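PDB 4PF1: peptidase S15/CocE/NonD from Thaumarchaeota archaeon SCGC AB-539-E09, which probably acts as a serine aminopeptidase of the alpha/beta hydrolase fold, cleaving residues from the N-terminal end of peptides. Local coordinates for residues T27-I39 and E72-V86. Sequence-based numbering, arbitrary orientation.
Sequences TDLFDYTRREEMI and ERRTLRFNSSSLSMV
Tyr32 and Arg34, neighbours on one side of strand 32-40, reach across to the loop that joins the helix ending at Arg74 to the helical turn at 83-86. Within this chain the strand is an outermost one of the central mixed sheet of the alpha/beta hydrolase fold, antiparallel to strand 46-54. One backbone bond and one carboxylate bond fix Asp31, just ahead of the strand. Asp31 N donates to Ser81 O (3.2 Å). Asp31 OD1 accepts from Leu83 N (2.8 Å) through its syn lone pair. A water links the other carboxylate oxygen, OD2, to Ser84 N.

Packing is carried by two rings. Ser81 CA stands over the centre of the Phe30 ring in a CH-pi contact, 3.6 Å from the centroid, while Thr27 CA lies against the opposite face; Trp225 of a second subunit meets Phe30 edge-to-face. The Tyr32 ring takes Val86 CG2 over one face and Leu83 CB near CD1; with chi1 at 70°, its CD1-CE1 edge is turned to Ser81 O. Its hydroxyl donates to Ser80 O at 3.0 Å, nearly in line with the carbonyl. A phenylalanine in its place would probably leave Ser80 O without this donor and deprive Arg34 NH2 of a weak acceptor.

At the Thr75 end, Arg34 supplies the hydrogen bonds; its chain bends at chi3 (-71°) to bring the guanidinium end-on to Thr75. NH1 meets Thr75 OG1, itself bonded to Ala71 O, at 3.2 Å; NH2 reaches Thr75 O at 2.8 Å, with that oxygen almost exactly in the guanidinium plane.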
loop_
_atom_site.group_PDB
_atom_site.type_symbol
_atom_site.label_atom_id
_atom_site.label_comp_id
_atom_site.label_asym_id
_atom_site.label_seq_id
_atom_site.Cartn_x
_atom_site.Cartn_y
_atom_site.Cartn_z
ATOM N N THR A 27 -36.001 12.048 -8.688
ATOM C CA THR A 27 -35.881 11.137 -7.544
ATOM C C THR A 27 -36.989 10.059 -7.487
ATOM O O THR A 27 -37.050 9.314 -6.508
ATOM C CB THR A 27 -35.877 11.945 -6.228
ATOM O OG1 THR A 27 -37.110 12.661 -6.110
ATOM C CG2 THR A 27 -34.696 12.907 -6.127
ATOM N N ASP A 28 -37.845 9.959 -8.525
ATOM C CA ASP A 28 -38.953 8.984 -8.538
ATOM C C ASP A 28 -38.469 7.512 -8.600
ATOM O O ASP A 28 -39.233 6.612 -8.246
ATOM C CB ASP A 28 -39.950 9.274 -9.675
ATOM C CG ASP A 28 -39.311 9.645 -10.995
ATOM O OD1 ASP A 28 -38.885 8.728 -11.725
ATOM O OD2 ASP A 28 -39.263 10.852 -11.308
ATOM N N LEU A 29 -37.203 7.277 -9.003
ATOM C CA LEU A 29 -36.621 5.933 -9.062
ATOM C C LEU A 29 -35.824 5.605 -7.773
ATOM O O LEU A 29 -35.196 4.545 -7.689
ATOM C CB LEU A 29 -35.716 5.799 -10.301
ATOM C CG LEU A 29 -35.868 4.520 -11.122
ATOM C CD1 LEU A 29 -37.127 4.571 -12.005
ATOM C CD2 LEU A 29 -34.646 4.292 -11.985
ATOM N N PHE A 30 -35.856 6.514 -6.774
ATOM C CA PHE A 30 -35.159 6.312 -5.496
ATOM C C PHE A 30 -36.001 5.402 -4.593
ATOM O O PHE A 30 -37.228 5.394 -4.707
ATOM C CB PHE A 30 -34.883 7.665 -4.792
ATOM C CG PHE A 30 -33.784 8.556 -5.351
ATOM C CD1 PHE A 30 -33.502 8.576 -6.714
ATOM C CD2 PHE A 30 -33.109 9.452 -4.529
ATOM C CE1 PHE A 30 -32.519 9.425 -7.232
ATOM C CE2 PHE A 30 -32.125 10.300 -5.047
ATOM C CZ PHE A 30 -31.835 10.281 -6.394
ATOM N N ASP A 31 -35.358 4.637 -3.697
ATOM C CA ASP A 31 -36.111 3.764 -2.791
ATOM C C ASP A 31 -36.522 4.525 -1.504
ATOM O O ASP A 31 -36.948 3.905 -0.527
ATOM C CB ASP A 31 -35.314 2.481 -2.466
ATOM C CG ASP A 31 -34.070 2.656 -1.607
ATOM O OD1 ASP A 31 -33.722 3.811 -1.287
ATOM O OD2 ASP A 31 -33.451 1.638 -1.253
ATOM N N TYR A 32 -36.392 5.869 -1.520
ATOM C CA TYR A 32 -36.716 6.736 -0.387
ATOM C C TYR A 32 -37.151 8.123 -0.869
ATOM O O TYR A 32 -36.770 8.540 -1.964
ATOM C CB TYR A 32 -35.501 6.862 0.568
ATOM C CG TYR A 32 -34.342 7.659 -0.003
ATOM C CD1 TYR A 32 -33.420 7.070 -0.866
ATOM C CD2 TYR A 32 -34.157 8.999 0.333
ATOM C CE1 TYR A 32 -32.363 7.801 -1.405
ATOM C CE2 TYR A 32 -33.099 9.739 -0.198
ATOM C CZ TYR A 32 -32.199 9.133 -1.060
ATOM O OH TYR A 32 -31.146 9.855 -1.574
ATOM N N THR A 33 -37.900 8.855 -0.024
ATOM C CA THR A 33 -38.319 10.227 -0.310
ATOM C C THR A 33 -37.587 11.167 0.654
ATOM O O THR A 33 -37.455 10.859 1.841
ATOM C CB THR A 33 -39.848 10.354 -0.234
ATOM O OG1 THR A 33 -40.426 9.483 -1.206
ATOM C CG2 THR A 33 -40.338 11.777 -0.482
ATOM N N ARG A 34 -37.086 12.294 0.133
ATOM C CA ARG A 34 -36.351 13.276 0.919
ATOM C C ARG A 34 -37.210 14.523 1.143
ATOM O O ARG A 34 -37.495 15.257 0.193
ATOM C CB ARG A 34 -35.026 13.626 0.216
ATOM C CG ARG A 34 -34.079 14.507 1.030
ATOM C CD ARG A 34 -32.825 14.847 0.241
ATOM N NE ARG A 34 -31.945 13.686 0.088
ATOM C CZ ARG A 34 -30.954 13.384 0.922
ATOM N NH1 ARG A 34 -30.691 14.166 1.963
ATOM N NH2 ARG A 34 -30.211 12.305 0.716
ATOM N N ARG A 35 -37.648 14.740 2.398
ATOM C CA ARG A 35 -38.455 15.902 2.779
ATOM C C ARG A 35 -37.602 16.915 3.534
ATOM O O ARG A 35 -37.035 16.589 4.578
ATOM C CB ARG A 35 -39.662 15.478 3.631
ATOM C CG ARG A 35 -40.935 15.272 2.830
ATOM C CD ARG A 35 -42.139 15.052 3.730
ATOM N NE ARG A 35 -42.599 16.295 4.354
ATOM C CZ ARG A 35 -43.766 16.431 4.978
ATOM N NH1 ARG A 35 -44.607 15.406 5.059
ATOM N NH2 ARG A 35 -44.105 17.594 5.516
ATOM N N GLU A 36 -37.493 18.137 2.994
ATOM C CA GLU A 36 -36.713 19.215 3.606
ATOM C C GLU A 36 -37.671 20.234 4.208
ATOM O O GLU A 36 -38.467 20.842 3.484
ATOM C CB GLU A 36 -35.766 19.858 2.581
ATOM C CG GLU A 36 -34.745 18.877 2.021
ATOM C CD GLU A 36 -33.774 19.444 1.004
ATOM O OE1 GLU A 36 -34.234 20.069 0.020
ATOM O OE2 GLU A 36 -32.555 19.208 1.160
ATOM N N GLU A 37 -37.659 20.358 5.544
ATOM C CA GLU A 37 -38.603 21.229 6.238
ATOM C C GLU A 37 -37.920 22.228 7.161
ATOM O O GLU A 37 -36.981 21.877 7.876
ATOM C CB GLU A 37 -39.609 20.388 7.050
ATOM C CG GLU A 37 -40.463 19.445 6.211
ATOM C CD GLU A 37 -41.576 20.084 5.399
ATOM O OE1 GLU A 37 -42.004 21.208 5.745
ATOM O OE2 GLU A 37 -42.041 19.442 4.431
ATOM N N MET A 38 -38.415 23.472 7.160
ATOM C CA MET A 38 -37.953 24.518 8.068
ATOM C C MET A 38 -38.983 24.611 9.198
ATOM O O MET A 38 -39.980 25.329 9.076
ATOM C CB MET A 38 -37.762 25.862 7.329
ATOM C CG MET A 38 -36.554 25.884 6.396
ATOM S SD MET A 38 -34.954 25.862 7.260
ATOM C CE MET A 38 -34.804 27.590 7.738
ATOM N N ILE A 39 -38.799 23.779 10.246
ATOM C CA ILE A 39 -39.742 23.681 11.363
ATOM C C ILE A 39 -39.622 24.906 12.282
ATOM O O ILE A 39 -38.544 25.165 12.825
ATOM C CB ILE A 39 -39.579 22.348 12.161
ATOM C CG1 ILE A 39 -39.754 21.113 11.242
ATOM C CG2 ILE A 39 -40.563 22.298 13.344
ATOM C CD1 ILE A 39 -39.361 19.769 11.886
ATOM N N GLU A 72 -27.733 18.265 5.764
ATOM C CA GLU A 72 -27.841 17.989 4.331
ATOM C C GLU A 72 -26.628 17.183 3.816
ATOM O O GLU A 72 -26.763 16.450 2.837
ATOM C CB GLU A 72 -28.019 19.292 3.529
ATOM C CG GLU A 72 -29.482 19.635 3.287
ATOM C CD GLU A 72 -29.784 21.058 2.852
ATOM O OE1 GLU A 72 -29.382 21.441 1.730
ATOM O OE2 GLU A 72 -30.496 21.763 3.603
ATOM N N ARG A 73 -25.465 17.293 4.495
ATOM C CA ARG A 73 -24.274 16.523 4.131
ATOM C C ARG A 73 -24.237 15.196 4.902
ATOM O O ARG A 73 -23.855 14.181 4.327
ATOM C CB ARG A 73 -22.984 17.324 4.352
ATOM C CG ARG A 73 -21.797 16.764 3.554
ATOM C CD ARG A 73 -20.516 17.548 3.763
ATOM N NE ARG A 73 -19.961 17.354 5.104
ATOM C CZ ARG A 73 -19.734 18.340 5.967
ATOM N NH1 ARG A 73 -20.002 19.598 5.635
ATOM N NH2 ARG A 73 -19.230 18.077 7.164
ATOM N N ARG A 74 -24.678 15.192 6.186
ATOM C CA ARG A 74 -24.751 13.961 7.005
ATOM C C ARG A 74 -25.696 12.931 6.349
ATOM O O ARG A 74 -25.418 11.733 6.388
ATOM C CB ARG A 74 -25.221 14.264 8.447
ATOM C CG ARG A 74 -24.335 15.249 9.236
ATOM C CD ARG A 74 -23.111 14.613 9.865
ATOM N NE ARG A 74 -23.464 13.646 10.904
ATOM C CZ ARG A 74 -23.168 12.351 10.848
ATOM N NH1 ARG A 74 -22.490 11.861 9.816
ATOM N NH2 ARG A 74 -23.531 11.538 11.830
ATOM N N THR A 75 -26.787 13.420 5.708
ATOM C CA THR A 75 -27.786 12.599 5.011
ATOM C C THR A 75 -27.402 12.351 3.536
ATOM O O THR A 75 -28.267 12.005 2.721
ATOM C CB THR A 75 -29.171 13.245 5.097
ATOM O OG1 THR A 75 -29.093 14.602 4.654
ATOM C CG2 THR A 75 -29.764 13.164 6.479
ATOM N N LEU A 76 -26.109 12.496 3.206
ATOM C CA LEU A 76 -25.598 12.244 1.862
ATOM C C LEU A 76 -24.166 11.678 1.932
ATOM O O LEU A 76 -23.244 12.230 1.319
ATOM C CB LEU A 76 -25.667 13.516 0.987
ATOM C CG LEU A 76 -25.685 13.273 -0.529
ATOM C CD1 LEU A 76 -27.067 12.811 -1.009
ATOM C CD2 LEU A 76 -25.228 14.507 -1.283
ATOM N N ARG A 77 -23.989 10.553 2.684
ATOM C CA ARG A 77 -22.703 9.836 2.812
ATOM C C ARG A 77 -22.134 9.596 1.403
ATOM O O ARG A 77 -20.975 9.900 1.137
ATOM C CB ARG A 77 -22.905 8.508 3.566
ATOM C CG ARG A 77 -21.619 7.922 4.125
ATOM C CD ARG A 77 -21.773 6.453 4.473
ATOM N NE ARG A 77 -20.480 5.772 4.450
ATOM C CZ ARG A 77 -20.324 4.459 4.310
ATOM N NH1 ARG A 77 -21.383 3.667 4.186
ATOM N NH2 ARG A 77 -19.110 3.929 4.291
ATOM N N PHE A 78 -23.010 9.141 0.493
ATOM C CA PHE A 78 -22.772 8.988 -0.932
ATOM C C PHE A 78 -23.962 9.599 -1.671
ATOM O O PHE A 78 -25.079 9.559 -1.154
ATOM C CB PHE A 78 -22.576 7.502 -1.303
ATOM C CG PHE A 78 -21.322 6.912 -0.700
ATOM C CD1 PHE A 78 -20.082 7.119 -1.293
ATOM C CD2 PHE A 78 -21.373 6.206 0.498
ATOM C CE1 PHE A 78 -18.917 6.609 -0.710
ATOM C CE2 PHE A 78 -20.207 5.701 1.079
ATOM C CZ PHE A 78 -18.986 5.916 0.478
ATOM N N ASN A 79 -23.726 10.222 -2.837
ATOM C CA ASN A 79 -24.801 10.824 -3.631
ATOM C C ASN A 79 -25.531 9.704 -4.361
ATOM O O ASN A 79 -25.259 9.432 -5.536
ATOM C CB ASN A 79 -24.238 11.869 -4.595
ATOM C CG ASN A 79 -25.279 12.760 -5.227
ATOM O OD1 ASN A 79 -26.463 12.757 -4.858
ATOM N ND2 ASN A 79 -24.850 13.570 -6.178
ATOM N N SER A 80 -26.419 9.009 -3.634
ATOM C CA SER A 80 -27.055 7.801 -4.123
ATOM C C SER A 80 -28.585 7.857 -4.184
ATOM O O SER A 80 -29.222 8.687 -3.530
ATOM C CB SER A 80 -26.630 6.621 -3.252
ATOM O OG SER A 80 -27.329 5.428 -3.570
ATOM N N SER A 81 -29.160 6.920 -4.970
ATOM C CA SER A 81 -30.595 6.708 -5.133
ATOM C C SER A 81 -31.092 5.690 -4.098
ATOM O O SER A 81 -32.297 5.449 -3.989
ATOM C CB SER A 81 -30.895 6.216 -6.547
ATOM O OG SER A 81 -30.161 5.044 -6.857
ATOM N N SER A 82 -30.151 5.108 -3.328
ATOM C CA SER A 82 -30.429 4.101 -2.305
ATOM C C SER A 82 -30.320 4.705 -0.903
ATOM O O SER A 82 -29.342 5.398 -0.605
ATOM C CB SER A 82 -29.468 2.923 -2.455
ATOM O OG SER A 82 -29.682 1.927 -1.469
ATOM N N LEU A 83 -31.320 4.428 -0.038
ATOM C CA LEU A 83 -31.368 4.926 1.345
ATOM C C LEU A 83 -30.188 4.397 2.172
ATOM O O LEU A 83 -29.623 5.138 2.979
ATOM C CB LEU A 83 -32.711 4.551 2.016
ATOM C CG LEU A 83 -32.898 4.984 3.490
ATOM C CD1 LEU A 83 -32.896 6.509 3.638
ATOM C CD2 LEU A 83 -34.157 4.385 4.078
ATOM N N SER A 84 -29.796 3.135 1.933
ATOM C CA SER A 84 -28.686 2.472 2.617
ATOM C C SER A 84 -27.336 3.188 2.400
ATOM O O SER A 84 -26.445 3.068 3.242
ATOM C CB SER A 84 -28.570 1.028 2.134
ATOM O OG SER A 84 -28.380 0.976 0.729
ATOM N N MET A 85 -27.191 3.913 1.272
ATOM C CA MET A 85 -25.941 4.571 0.876
ATOM C C MET A 85 -25.847 6.058 1.274
ATOM O O MET A 85 -24.740 6.597 1.295
ATOM C CB MET A 85 -25.741 4.450 -0.644
ATOM C CG MET A 85 -25.585 3.022 -1.135
ATOM S SD MET A 85 -24.001 2.278 -0.681
ATOM C CE MET A 85 -22.875 3.187 -1.762
ATOM N N VAL A 86 -26.987 6.727 1.546
ATOM C CA VAL A 86 -26.989 8.165 1.868
ATOM C C VAL A 86 -26.823 8.433 3.378
ATOM O O VAL A 86 -26.324 9.493 3.756
ATOM C CB VAL A 86 -28.239 8.913 1.315
ATOM C CG1 VAL A 86 -28.201 9.000 -0.207
ATOM C CG2 VAL A 86 -29.546 8.278 1.797
HETATM O O HOH W 1 -31.956 1.035 0.785
#